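Local coordinates for protein ribokinase (Thermotoga maritima, PDB 1VM7) that probably phosphorylates D-ribose at O-5 with ATP and a divalent cation, most likely magnesium, to give D-ribose 5-phosphate, at residues 220-225 with 234-239; 163-168 with 183-188; 192-197 with 210-215; 262-267 with 275-280. All coordinates share one frame; numbering follows the deposited sequence.

Contact 1: 220-225 with 234-239; sequences VKNVIV and LVNKNE
Asn222 and Asn236 run side by side and join through their amides. Followed outward, Asn222 first places its CB 4.1 Å from Leu234 CD1; CG then turns to lie anti to the carbonyl carbon (chi1 -65°), and the two ends of the amide serve different partners. OD1 faces residues 234-239, where it accepts a nearly straight hydrogen bond from Asn236 ND2 at 2.7 Å, the donor arriving almost on the line of the C=O bond. ND2 donates to the backbone O of Asp185, just before strand 186-187. The two amide planes stand 86° apart, yet Asn222 OD1 lies close to the plane of the Asn236 amide, as a good N-H donor requires. Asparagine suits this partly exposed place because one short side chain can both give and accept. Strands 222-226 and 232-236 form an antiparallel beta hairpin at one side of the large sheet of the PfkB-family kinase. Val223 and Val235 make a hydrogen-bonded pair of it: Val223 N to Val235 O and Val235 N to Val223 O are both 2.8 Å. Their beta-branched side chains fit an extended backbone and reach the face covered by helix 208-217, where both touch Ala212. On the face shared with Asn222, Ile224 crosses Leu234 at a slant, with Ile224 CG1 3.9 Å from Leu234 CD1.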
loop_
_atom_site.group_PDB
_atom_site.type_symbol
_atom_site.label_atom_id
_atom_site.label_comp_id
_atom_site.label_asym_id
_atom_site.label_seq_id
_atom_site.Cartn_x
_atom_site.Cartn_y
_atom_site.Cartn_z
ATOM N N VAL A 220 -10.546 -4.178 37.840
ATOM C CA VAL A 220 -11.409 -3.725 36.754
ATOM C C VAL A 220 -12.805 -3.622 37.322
ATOM O O VAL A 220 -13.264 -4.548 37.941
ATOM C CB VAL A 220 -11.443 -4.745 35.564
ATOM C CG1 VAL A 220 -12.489 -4.342 34.529
ATOM C CG2 VAL A 220 -10.066 -4.909 34.944
ATOM N N LYS A 221 -13.492 -2.516 37.086
ATOM C CA LYS A 221 -14.802 -2.304 37.698
ATOM C C LYS A 221 -15.921 -3.028 36.945
ATOM O O LYS A 221 -16.828 -3.569 37.559
ATOM C CB LYS A 221 -15.105 -0.792 37.781
ATOM C CG LYS A 221 -14.058 0.025 38.586
ATOM C CD LYS A 221 -14.115 -0.291 40.103
ATOM C CE LYS A 221 -12.955 0.348 40.881
ATOM N NZ LYS A 221 -11.706 -0.506 40.869
ATOM N N ASN A 222 -15.867 -3.005 35.620
ATOM C CA ASN A 222 -16.853 -3.682 34.773
ATOM C C ASN A 222 -16.147 -4.386 33.626
ATOM O O ASN A 222 -15.277 -3.785 32.968
ATOM C CB ASN A 222 -17.824 -2.685 34.132
ATOM C CG ASN A 222 -18.695 -1.962 35.130
ATOM O OD1 ASN A 222 -19.797 -2.417 35.445
ATOM N ND2 ASN A 222 -18.209 -0.826 35.640
ATOM N N VAL A 223 -16.499 -5.641 33.372
ATOM C CA VAL A 223 -16.094 -6.275 32.110
ATOM C C VAL A 223 -17.289 -6.389 31.167
ATOM O O VAL A 223 -18.328 -6.910 31.531
ATOM C CB VAL A 223 -15.486 -7.692 32.304
ATOM C CG1 VAL A 223 -14.937 -8.206 30.946
ATOM C CG2 VAL A 223 -14.391 -7.667 33.361
ATOM N N ILE A 224 -17.119 -5.910 29.943
ATOM C CA ILE A 224 -18.129 -6.092 28.907
ATOM C C ILE A 224 -17.526 -6.997 27.860
ATOM O O ILE A 224 -16.602 -6.612 27.155
ATOM C CB ILE A 224 -18.535 -4.767 28.248
ATOM C CG1 ILE A 224 -19.112 -3.808 29.292
ATOM C CG2 ILE A 224 -19.562 -5.006 27.139
ATOM C CD1 ILE A 224 -19.325 -2.411 28.743
ATOM N N VAL A 225 -18.043 -8.209 27.755
ATOM C CA VAL A 225 -17.522 -9.124 26.756
ATOM C C VAL A 225 -18.411 -9.081 25.519
ATOM O O VAL A 225 -19.564 -9.449 25.581
ATOM C CB VAL A 225 -17.408 -10.564 27.271
ATOM C CG1 VAL A 225 -16.594 -11.407 26.290
ATOM C CG2 VAL A 225 -16.762 -10.592 28.678
ATOM N N LEU A 234 -22.209 -8.388 30.491
ATOM C CA LEU A 234 -21.746 -7.399 31.460
ATOM C C LEU A 234 -21.477 -8.116 32.756
ATOM O O LEU A 234 -22.335 -8.820 33.244
ATOM C CB LEU A 234 -22.800 -6.307 31.693
ATOM C CG LEU A 234 -22.506 -5.238 32.772
ATOM C CD1 LEU A 234 -21.152 -4.529 32.580
ATOM C CD2 LEU A 234 -23.634 -4.205 32.835
ATOM N N VAL A 235 -20.280 -7.931 33.303
ATOM C CA VAL A 235 -19.892 -8.540 34.565
ATOM C C VAL A 235 -19.335 -7.460 35.479
ATOM O O VAL A 235 -18.386 -6.753 35.126
ATOM C CB VAL A 235 -18.806 -9.634 34.356
ATOM C CG1 VAL A 235 -18.379 -10.277 35.689
ATOM C CG2 VAL A 235 -19.304 -10.689 33.385
ATOM N N ASN A 236 -19.950 -7.324 36.646
ATOM C CA ASN A 236 -19.410 -6.487 37.713
ATOM C C ASN A 236 -19.718 -7.123 39.070
ATOM O O ASN A 236 -20.333 -8.194 39.127
ATOM C CB ASN A 236 -19.963 -5.066 37.609
ATOM C CG ASN A 236 -21.408 -5.030 37.129
ATOM O OD1 ASN A 236 -22.263 -5.780 37.609
ATOM N ND2 ASN A 236 -21.683 -4.153 36.181
ATOM N N LYS A 237 -19.260 -6.482 40.148
ATOM C CA LYS A 237 -19.548 -6.944 41.525
ATOM C C LYS A 237 -21.016 -7.306 41.773
ATOM O O LYS A 237 -21.304 -8.238 42.501
ATOM C CB LYS A 237 -19.097 -5.918 42.574
ATOM C CG LYS A 237 -19.583 -4.482 42.352
ATOM C CD LYS A 237 -19.937 -3.835 43.691
ATOM C CE LYS A 237 -20.328 -2.367 43.542
ATOM N NZ LYS A 237 -20.718 -1.844 44.898
ATOM N N ASN A 238 -21.932 -6.568 41.157
ATOM C CA ASN A 238 -23.355 -6.674 41.461
ATOM C C ASN A 238 -24.159 -7.558 40.517
ATOM O O ASN A 238 -25.296 -7.920 40.841
ATOM C CB ASN A 238 -23.991 -5.263 41.483
ATOM C CG ASN A 238 -24.020 -4.652 42.882
ATOM N N GLU A 239 -23.591 -7.920 39.372
ATOM C CA GLU A 239 -24.361 -8.619 38.337
ATOM C C GLU A 239 -23.533 -9.240 37.215
ATOM O O GLU A 239 -22.393 -8.830 36.929
ATOM C CB GLU A 239 -25.360 -7.648 37.689
#

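Contact 2: 163-168 with 183-188; sequences NGIVIF and YLDYLT
The forked end of Leu184 fills the hollow between Val166 and Phe168, two side chains from one face of strand 165-168. Leu184 CD2 sits 3.6 Å from Phe168 CB and 4.0 Å from Val166 CG1, while its other methyl, CD1, lies at the edge of the Phe168 ring. Leu187 runs alongside that ring and presses CD1 to within 3.5 Å of Phe168 CD2; with CG anti to its backbone N (chi1 -176°), the branch is swung over to the phenylalanine. Branched leucines and a flat ring suit this buried face because their shapes interlock. Strands 165-168 and 186-187 are parallel neighbours in the central sheet of the ribokinase alpha/beta fold, with helix 152-161 over the Val166 and Phe168 face. The opposite face of the sheet carries Ile167 and Tyr186, with Ile165 beside them. Here Ile165 CG2 meets the edge of the tyrosine ring in its plane, 3.9 Å from Tyr186 CE1, and Ile167 CG1 fits beside Tyr186 CB. Where the strands begin to pair, Val166 O takes two N-H groups, from Asp185 N at 2.8 Å and Tyr186 N at 2.9 Å. Asp185 reaches back with OD2 to accept from Val166 N at 3.0 Å, so a short acidic side chain stands in for a backbone carbonyl. Farther along, Phe168 N bonds to Tyr186 O, and Thr188 N to Phe168 O.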
loop_
_atom_site.group_PDB
_atom_site.type_symbol
_atom_site.label_atom_id
_atom_site.label_comp_id
_atom_site.label_asym_id
_atom_site.label_seq_id
_atom_site.Cartn_x
_atom_site.Cartn_y
_atom_site.Cartn_z
ATOM N N ASN A 163 -8.673 11.060 35.652
ATOM C CA ASN A 163 -9.782 11.212 36.575
ATOM C C ASN A 163 -11.052 11.256 35.720
ATOM O O ASN A 163 -11.398 12.280 35.124
ATOM C CB ASN A 163 -9.625 12.452 37.449
ATOM C CG ASN A 163 -10.522 12.415 38.660
ATOM O OD1 ASN A 163 -11.050 11.356 39.016
ATOM N ND2 ASN A 163 -10.712 13.567 39.300
ATOM N N GLY A 164 -11.699 10.103 35.632
ATOM C CA GLY A 164 -12.910 9.929 34.870
ATOM C C GLY A 164 -13.115 8.458 34.583
ATOM O O GLY A 164 -12.417 7.603 35.127
ATOM N N ILE A 165 -14.088 8.164 33.734
ATOM C CA ILE A 165 -14.396 6.794 33.369
ATOM C C ILE A 165 -13.412 6.352 32.291
ATOM O O ILE A 165 -13.262 7.005 31.264
ATOM C CB ILE A 165 -15.871 6.651 32.932
ATOM C CG1 ILE A 165 -16.780 6.954 34.129
ATOM C CG2 ILE A 165 -16.148 5.267 32.387
ATOM C CD1 ILE A 165 -18.158 7.384 33.737
ATOM N N VAL A 166 -12.701 5.267 32.584
ATOM C CA VAL A 166 -11.685 4.715 31.710
ATOM C C VAL A 166 -12.226 3.408 31.119
ATOM O O VAL A 166 -12.537 2.457 31.860
ATOM C CB VAL A 166 -10.353 4.461 32.457
ATOM C CG1 VAL A 166 -9.271 3.905 31.507
ATOM C CG2 VAL A 166 -9.865 5.728 33.124
ATOM N N ILE A 167 -12.356 3.422 29.783
ATOM C CA ILE A 167 -12.811 2.308 28.970
ATOM C C ILE A 167 -11.624 1.848 28.125
ATOM O O ILE A 167 -11.088 2.632 27.349
ATOM C CB ILE A 167 -13.943 2.734 28.021
ATOM C CG1 ILE A 167 -15.143 3.251 28.833
ATOM C CG2 ILE A 167 -14.322 1.567 27.121
ATOM C CD1 ILE A 167 -16.171 4.095 28.068
ATOM N N PHE A 168 -11.214 0.585 28.301
ATOM C CA PHE A 168 -10.067 0.010 27.583
ATOM C C PHE A 168 -10.504 -1.197 26.734
ATOM O O PHE A 168 -11.010 -2.186 27.237
ATOM C CB PHE A 168 -8.966 -0.376 28.567
ATOM C CG PHE A 168 -7.821 -1.118 27.945
ATOM C CD1 PHE A 168 -7.127 -0.586 26.889
ATOM C CD2 PHE A 168 -7.435 -2.366 28.435
ATOM C CE1 PHE A 168 -6.077 -1.270 26.326
ATOM C CE2 PHE A 168 -6.385 -3.047 27.883
ATOM C CZ PHE A 168 -5.703 -2.512 26.824
ATOM N N TYR A 183 -6.807 0.241 36.967
ATOM C CA TYR A 183 -7.228 1.595 36.601
ATOM C C TYR A 183 -8.468 1.655 35.708
ATOM O O TYR A 183 -8.956 2.746 35.418
ATOM C CB TYR A 183 -6.072 2.336 35.928
ATOM C CG TYR A 183 -4.866 2.429 36.821
ATOM C CD1 TYR A 183 -4.925 3.144 38.023
ATOM C CD2 TYR A 183 -3.683 1.794 36.493
ATOM C CE1 TYR A 183 -3.823 3.225 38.872
ATOM C CE2 TYR A 183 -2.587 1.866 37.327
ATOM C CZ TYR A 183 -2.655 2.599 38.513
ATOM O OH TYR A 183 -1.558 2.655 39.356
ATOM N N LEU A 184 -9.000 0.500 35.317
ATOM C CA LEU A 184 -10.104 0.441 34.364
ATOM C C LEU A 184 -11.467 0.482 35.019
ATOM O O LEU A 184 -11.714 -0.207 36.001
ATOM C CB LEU A 184 -10.050 -0.862 33.579
ATOM C CG LEU A 184 -8.787 -1.145 32.778
ATOM C CD1 LEU A 184 -9.083 -2.288 31.861
ATOM C CD2 LEU A 184 -8.276 0.110 32.018
ATOM N N ASP A 185 -12.363 1.257 34.426
ATOM C CA ASP A 185 -13.782 1.218 34.767
ATOM C C ASP A 185 -14.508 0.203 33.874
ATOM O O ASP A 185 -15.408 -0.492 34.312
ATOM C CB ASP A 185 -14.375 2.635 34.674
ATOM C CG ASP A 185 -13.800 3.560 35.747
ATOM O OD1 ASP A 185 -14.195 3.415 36.913
ATOM O OD2 ASP A 185 -12.921 4.388 35.448
ATOM N N TYR A 186 -14.085 0.116 32.621
ATOM C CA TYR A 186 -14.619 -0.862 31.672
ATOM C C TYR A 186 -13.492 -1.521 30.897
ATOM O O TYR A 186 -12.599 -0.839 30.355
ATOM C CB TYR A 186 -15.613 -0.215 30.682
ATOM C CG TYR A 186 -16.881 0.245 31.338
ATOM C CD1 TYR A 186 -16.979 1.516 31.878
ATOM C CD2 TYR A 186 -17.973 -0.603 31.460
ATOM C CE1 TYR A 186 -18.120 1.940 32.498
ATOM C CE2 TYR A 186 -19.122 -0.189 32.103
ATOM C CZ TYR A 186 -19.194 1.094 32.611
ATOM O OH TYR A 186 -20.334 1.535 33.260
ATOM N N LEU A 187 -13.526 -2.855 30.865
ATOM C CA LEU A 187 -12.685 -3.638 29.969
ATOM C C LEU A 187 -13.620 -4.307 28.973
ATOM O O LEU A 187 -14.585 -4.951 29.366
ATOM C CB LEU A 187 -11.905 -4.700 30.755
ATOM C CG LEU A 187 -10.893 -5.540 29.964
ATOM C CD1 LEU A 187 -9.700 -4.710 29.618
ATOM C CD2 LEU A 187 -10.475 -6.778 30.732
ATOM N N THR A 188 -13.340 -4.168 27.686
ATOM C CA THR A 188 -14.321 -4.565 26.655
ATOM C C THR A 188 -13.723 -5.548 25.649
ATOM O O THR A 188 -13.606 -5.238 24.485
ATOM C CB THR A 188 -14.872 -3.326 25.896
ATOM O OG1 THR A 188 -13.829 -2.724 25.115
ATOM C CG2 THR A 188 -15.427 -2.280 26.874
#

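Contact 3: 192-197 with 210-215; sequences KEIEAL and KAAEKF
Leu197 overlaps the outer edge of the Phe215 ring: its CB comes within 3.6 Å of Phe215 CZ, near the ring plane, and its CD1 touches the same corner at 4.1 Å. The two side chains cross at about a right angle, and it is the ring edge that meets the base of the leucine. Ile194, one turn earlier, also lies at the ring edge, but its closer partner is Ala211, whose CB is 3.8 Å from Ile194 CG1. The isoleucine is extended, with CG1 anti to the backbone N (chi1 -159°), and this carries CD1 past Ala211 to Ala212, 3.8 Å from Ala212 N. Helices 191-202 and 208-217 are successive helices on one side of the alpha/beta sheet of the PfkB-family fold, and their short segments here cross at 62° with the axes 10.1 Å apart. No hydrogen bond joins the segments. Ile194 and Phe215 span the gap, Leu197 offering mainly its CB, while the small alanines leave the helix surface low enough to admit the isoleucine tip. Beneath them, Ile194 touches Val225 of strand 222-226, and both Ala212 and Phe215 rest on Val223. Phe215 also meets Phe202 edge-to-face.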
loop_
_atom_site.group_PDB
_atom_site.type_symbol
_atom_site.label_atom_id
_atom_site.label_comp_id
_atom_site.label_asym_id
_atom_site.label_seq_id
_atom_site.Cartn_x
_atom_site.Cartn_y
_atom_site.Cartn_z
ATOM N N LYS A 192 -12.342 -13.747 21.387
ATOM C CA LYS A 192 -10.950 -14.151 21.146
ATOM C C LYS A 192 -10.004 -13.407 22.083
ATOM O O LYS A 192 -9.055 -13.984 22.591
ATOM C CB LYS A 192 -10.522 -13.909 19.690
ATOM C CG LYS A 192 -11.194 -14.895 18.705
ATOM C CD LYS A 192 -10.258 -15.385 17.591
ATOM C CE LYS A 192 -10.912 -16.518 16.784
ATOM N NZ LYS A 192 -9.904 -17.556 16.347
ATOM N N GLU A 193 -10.259 -12.124 22.310
ATOM C CA GLU A 193 -9.435 -11.364 23.224
ATOM C C GLU A 193 -9.506 -11.835 24.670
ATOM O O GLU A 193 -8.476 -11.987 25.323
ATOM C CB GLU A 193 -9.750 -9.900 23.137
ATOM C CG GLU A 193 -9.316 -9.322 21.787
ATOM C CD GLU A 193 -9.996 -8.022 21.463
ATOM O OE1 GLU A 193 -10.913 -7.632 22.199
ATOM O OE2 GLU A 193 -9.605 -7.399 20.456
ATOM N N ILE A 194 -10.705 -12.094 25.178
ATOM C CA ILE A 194 -10.804 -12.477 26.565
ATOM C C ILE A 194 -10.078 -13.827 26.792
ATOM O O ILE A 194 -9.482 -14.044 27.853
ATOM C CB ILE A 194 -12.250 -12.445 27.126
ATOM C CG1 ILE A 194 -12.181 -12.346 28.664
ATOM C CG2 ILE A 194 -13.047 -13.656 26.682
ATOM C CD1 ILE A 194 -13.495 -12.057 29.382
ATOM N N GLU A 195 -10.103 -14.691 25.773
ATOM C CA GLU A 195 -9.395 -15.952 25.786
ATOM C C GLU A 195 -7.897 -15.735 25.925
ATOM O O GLU A 195 -7.245 -16.311 26.826
ATOM C CB GLU A 195 -9.661 -16.744 24.504
ATOM C CG GLU A 195 -10.935 -17.565 24.546
ATOM C CD GLU A 195 -11.195 -18.367 23.260
ATOM O OE1 GLU A 195 -10.595 -19.473 23.113
ATOM O OE2 GLU A 195 -12.020 -17.898 22.427
ATOM N N ALA A 196 -7.350 -14.949 25.002
ATOM C CA ALA A 196 -5.936 -14.651 25.002
ATOM C C ALA A 196 -5.533 -14.015 26.345
ATOM O O ALA A 196 -4.577 -14.442 27.000
ATOM C CB ALA A 196 -5.588 -13.750 23.881
ATOM N N LEU A 197 -6.289 -13.008 26.751
ATOM C CA LEU A 197 -6.044 -12.314 28.016
ATOM C C LEU A 197 -6.071 -13.267 29.206
ATOM O O LEU A 197 -5.224 -13.164 30.109
ATOM C CB LEU A 197 -7.083 -11.226 28.271
ATOM C CG LEU A 197 -7.056 -9.993 27.364
ATOM C CD1 LEU A 197 -8.250 -9.089 27.659
ATOM C CD2 LEU A 197 -5.749 -9.229 27.548
ATOM N N LYS A 210 -15.843 -16.637 33.902
ATOM C CA LYS A 210 -14.796 -16.820 34.910
ATOM C C LYS A 210 -13.631 -15.878 34.706
ATOM O O LYS A 210 -13.038 -15.434 35.680
ATOM C CB LYS A 210 -14.292 -18.265 34.931
ATOM C CG LYS A 210 -13.382 -18.609 36.092
ATOM C CD LYS A 210 -14.185 -18.997 37.352
ATOM C CE LYS A 210 -14.543 -17.751 38.170
ATOM N NZ LYS A 210 -15.158 -18.241 39.415
ATOM N N ALA A 211 -13.297 -15.604 33.444
ATOM C CA ALA A 211 -12.209 -14.690 33.104
ATOM C C ALA A 211 -12.589 -13.255 33.492
ATOM O O ALA A 211 -11.785 -12.502 34.081
ATOM C CB ALA A 211 -11.915 -14.738 31.612
ATOM N N ALA A 212 -13.814 -12.871 33.118
ATOM C CA ALA A 212 -14.319 -11.557 33.423
ATOM C C ALA A 212 -14.259 -11.334 34.924
ATOM O O ALA A 212 -13.860 -10.242 35.364
ATOM C CB ALA A 212 -15.717 -11.391 32.918
ATOM N N GLU A 213 -14.629 -12.364 35.691
ATOM C CA GLU A 213 -14.572 -12.305 37.142
ATOM C C GLU A 213 -13.171 -12.068 37.649
ATOM O O GLU A 213 -12.978 -11.311 38.586
ATOM C CB GLU A 213 -15.092 -13.580 37.762
ATOM C CG GLU A 213 -16.588 -13.606 37.988
ATOM C CD GLU A 213 -16.973 -14.640 39.051
ATOM O OE1 GLU A 213 -16.121 -15.495 39.401
ATOM O OE2 GLU A 213 -18.113 -14.581 39.565
ATOM N N LYS A 214 -12.191 -12.731 37.051
ATOM C CA LYS A 214 -10.817 -12.552 37.499
ATOM C C LYS A 214 -10.332 -11.165 37.229
ATOM O O LYS A 214 -9.565 -10.627 38.005
ATOM C CB LYS A 214 -9.884 -13.561 36.874
ATOM C CG LYS A 214 -10.173 -14.894 37.399
ATOM C CD LYS A 214 -9.303 -15.993 36.880
ATOM C CE LYS A 214 -9.662 -17.242 37.612
ATOM N NZ LYS A 214 -9.636 -17.026 39.119
ATOM N N PHE A 215 -10.768 -10.571 36.127
ATOM C CA PHE A 215 -10.390 -9.198 35.869
ATOM C C PHE A 215 -10.945 -8.249 36.934
ATOM O O PHE A 215 -10.255 -7.332 37.378
ATOM C CB PHE A 215 -10.786 -8.773 34.465
ATOM C CG PHE A 215 -9.809 -9.224 33.441
ATOM C CD1 PHE A 215 -8.494 -8.748 33.481
ATOM C CD2 PHE A 215 -10.166 -10.143 32.471
ATOM C CE1 PHE A 215 -7.556 -9.162 32.559
ATOM C CE2 PHE A 215 -9.226 -10.572 31.534
ATOM C CZ PHE A 215 -7.913 -10.075 31.578
#

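Contact 4: 262-267 with 275-280; sequences GAFAVA and EEAVIF
Phe264 and Phe280 both hold CG anti to the backbone N (chi1 -179° and -178°), and from their separate helices these extended rings reach across to the partner on either side of an alanine pair. The Phe264 ring turns an edge to the backbone of residues 277-278: its CE1 is 3.5 Å from Ala277 CB and 3.8 Å from Val278 CG2, and Val278 N sits at the ring edge. In return, Phe280 directs an edge at the first helix, bringing CD2 to 3.3 Å from Ala263 O, with CE2 4.0 Å from Ala263 CB. Between the rings Ala267 CB meets Ala277 CB at 3.5 Å, tighter than usual van der Waals contact. Alanine suits these positions because a single methyl lets the backbones approach, and the segment axes come within 7.8 Å at 141°. Beyond the segments, Phe264 meets Tyr186 edge-to-face, whereas Phe280 is covered by Val304 and other residues of helix 301-309. Asp258, probably the proton acceptor, lies with Gly257 in the first turn of helix 256-269, and the contact joins the later part of that helix to the next, 274-288, a roughly antiparallel helix pair of the PfkB-family fold.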
loop_
_atom_site.group_PDB
_atom_site.type_symbol
_atom_site.label_atom_id
_atom_site.label_comp_id
_atom_site.label_asym_id
_atom_site.label_seq_id
_atom_site.Cartn_x
_atom_site.Cartn_y
_atom_site.Cartn_z
ATOM N N GLY A 262 -17.920 3.188 21.161
ATOM C CA GLY A 262 -18.212 4.607 21.008
ATOM C C GLY A 262 -19.628 4.954 21.389
ATOM O O GLY A 262 -19.870 5.925 22.103
ATOM N N ALA A 263 -20.569 4.141 20.918
ATOM C CA ALA A 263 -21.985 4.293 21.257
ATOM C C ALA A 263 -22.236 4.025 22.742
ATOM O O ALA A 263 -22.962 4.766 23.395
ATOM C CB ALA A 263 -22.800 3.371 20.414
ATOM N N PHE A 264 -21.623 2.972 23.283
ATOM C CA PHE A 264 -21.664 2.739 24.729
ATOM C C PHE A 264 -21.262 3.992 25.510
ATOM O O PHE A 264 -21.940 4.389 26.441
ATOM C CB PHE A 264 -20.739 1.578 25.088
ATOM C CG PHE A 264 -20.723 1.255 26.533
ATOM C CD1 PHE A 264 -21.791 0.590 27.110
ATOM C CD2 PHE A 264 -19.666 1.630 27.333
ATOM C CE1 PHE A 264 -21.798 0.303 28.445
ATOM C CE2 PHE A 264 -19.658 1.310 28.684
ATOM C CZ PHE A 264 -20.729 0.673 29.229
ATOM N N ALA A 265 -20.159 4.609 25.097
ATOM C CA ALA A 265 -19.610 5.776 25.767
ATOM C C ALA A 265 -20.525 7.007 25.638
ATOM O O ALA A 265 -20.675 7.753 26.594
ATOM C CB ALA A 265 -18.234 6.050 25.217
ATOM N N VAL A 266 -21.106 7.204 24.450
ATOM C CA VAL A 266 -22.123 8.247 24.203
ATOM C C VAL A 266 -23.281 8.140 25.167
ATOM O O VAL A 266 -23.725 9.143 25.709
ATOM C CB VAL A 266 -22.678 8.183 22.730
ATOM C CG1 VAL A 266 -23.966 9.015 22.557
ATOM C CG2 VAL A 266 -21.627 8.670 21.742
ATOM N N ALA A 267 -23.768 6.918 25.367
ATOM C CA ALA A 267 -24.841 6.649 26.305
ATOM C C ALA A 267 -24.477 7.039 27.749
ATOM O O ALA A 267 -25.192 7.804 28.398
ATOM C CB ALA A 267 -25.214 5.217 26.217
ATOM N N GLU A 275 -26.273 -0.636 31.911
ATOM C CA GLU A 275 -27.154 -1.602 31.253
ATOM C C GLU A 275 -27.856 -0.914 30.060
ATOM O O GLU A 275 -27.889 -1.460 28.958
ATOM C CB GLU A 275 -28.189 -2.233 32.242
ATOM C CG GLU A 275 -27.590 -3.278 33.234
ATOM C CD GLU A 275 -28.545 -4.429 33.611
ATOM O OE1 GLU A 275 -29.773 -4.189 33.734
ATOM O OE2 GLU A 275 -28.067 -5.586 33.820
ATOM N N GLU A 276 -28.399 0.285 30.283
ATOM C CA GLU A 276 -28.967 1.096 29.198
ATOM C C GLU A 276 -27.920 1.365 28.126
ATOM O O GLU A 276 -28.207 1.257 26.934
ATOM C CB GLU A 276 -29.490 2.437 29.726
ATOM C CG GLU A 276 -30.695 2.310 30.642
ATOM C CD GLU A 276 -31.099 3.625 31.271
ATOM O OE1 GLU A 276 -30.262 4.549 31.349
ATOM O OE2 GLU A 276 -32.271 3.735 31.689
ATOM N N ALA A 277 -26.710 1.721 28.556
ATOM C CA ALA A 277 -25.635 2.028 27.615
ATOM C C ALA A 277 -25.248 0.826 26.777
ATOM O O ALA A 277 -24.925 0.992 25.600
ATOM C CB ALA A 277 -24.410 2.584 28.326
ATOM N N VAL A 278 -25.244 -0.371 27.384
ATOM C CA VAL A 278 -24.996 -1.620 26.629
ATOM C C VAL A 278 -26.070 -1.815 25.572
ATOM O O VAL A 278 -25.776 -2.162 24.436
ATOM C CB VAL A 278 -24.967 -2.931 27.487
ATOM C CG1 VAL A 278 -25.056 -4.180 26.582
ATOM C CG2 VAL A 278 -23.706 -3.034 28.319
ATOM N N ILE A 279 -27.325 -1.612 25.946
ATOM C CA ILE A 279 -28.401 -1.780 24.978
ATOM C C ILE A 279 -28.176 -0.830 23.798
ATOM O O ILE A 279 -28.271 -1.217 22.629
ATOM C CB ILE A 279 -29.778 -1.471 25.562
ATOM C CG1 ILE A 279 -30.083 -2.377 26.754
ATOM C CG2 ILE A 279 -30.839 -1.592 24.459
ATOM C CD1 ILE A 279 -30.769 -3.672 26.405
ATOM N N PHE A 280 -27.876 0.422 24.132
ATOM C CA PHE A 280 -27.725 1.458 23.142
ATOM C C PHE A 280 -26.594 1.139 22.177
ATOM O O PHE A 280 -26.770 1.232 20.973
ATOM C CB PHE A 280 -27.496 2.807 23.816
ATOM C CG PHE A 280 -27.373 3.949 22.843
ATOM C CD1 PHE A 280 -28.507 4.553 22.317
ATOM C CD2 PHE A 280 -26.133 4.411 22.450
ATOM C CE1 PHE A 280 -28.416 5.606 21.411
ATOM C CE2 PHE A 280 -26.029 5.473 21.555
ATOM C CZ PHE A 280 -27.180 6.065 21.027
#

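How the contacts relate
From the N terminus the four contacts follow in series, without nesting or crossing. Contact 2 closes first, joining two parallel strands across a connection of 14 residues. Contact 3 then pairs the next two helices, and contact 1 closes a short hairpin after them; contact 4 ends the series with a helix pair. Contacts 1 and 2 share the sheet, where Ile224 N and Leu187 O probably hydrogen-bond. Contact 3 packs on one side of it, with Ile194 against Val225 and Phe215 against Leu187. Contact 4 reaches the other face through Phe264, which touches both Ile224 and Tyr186. Contacts 3 and 4 do not touch, their nearest atoms being about 12 Å apart.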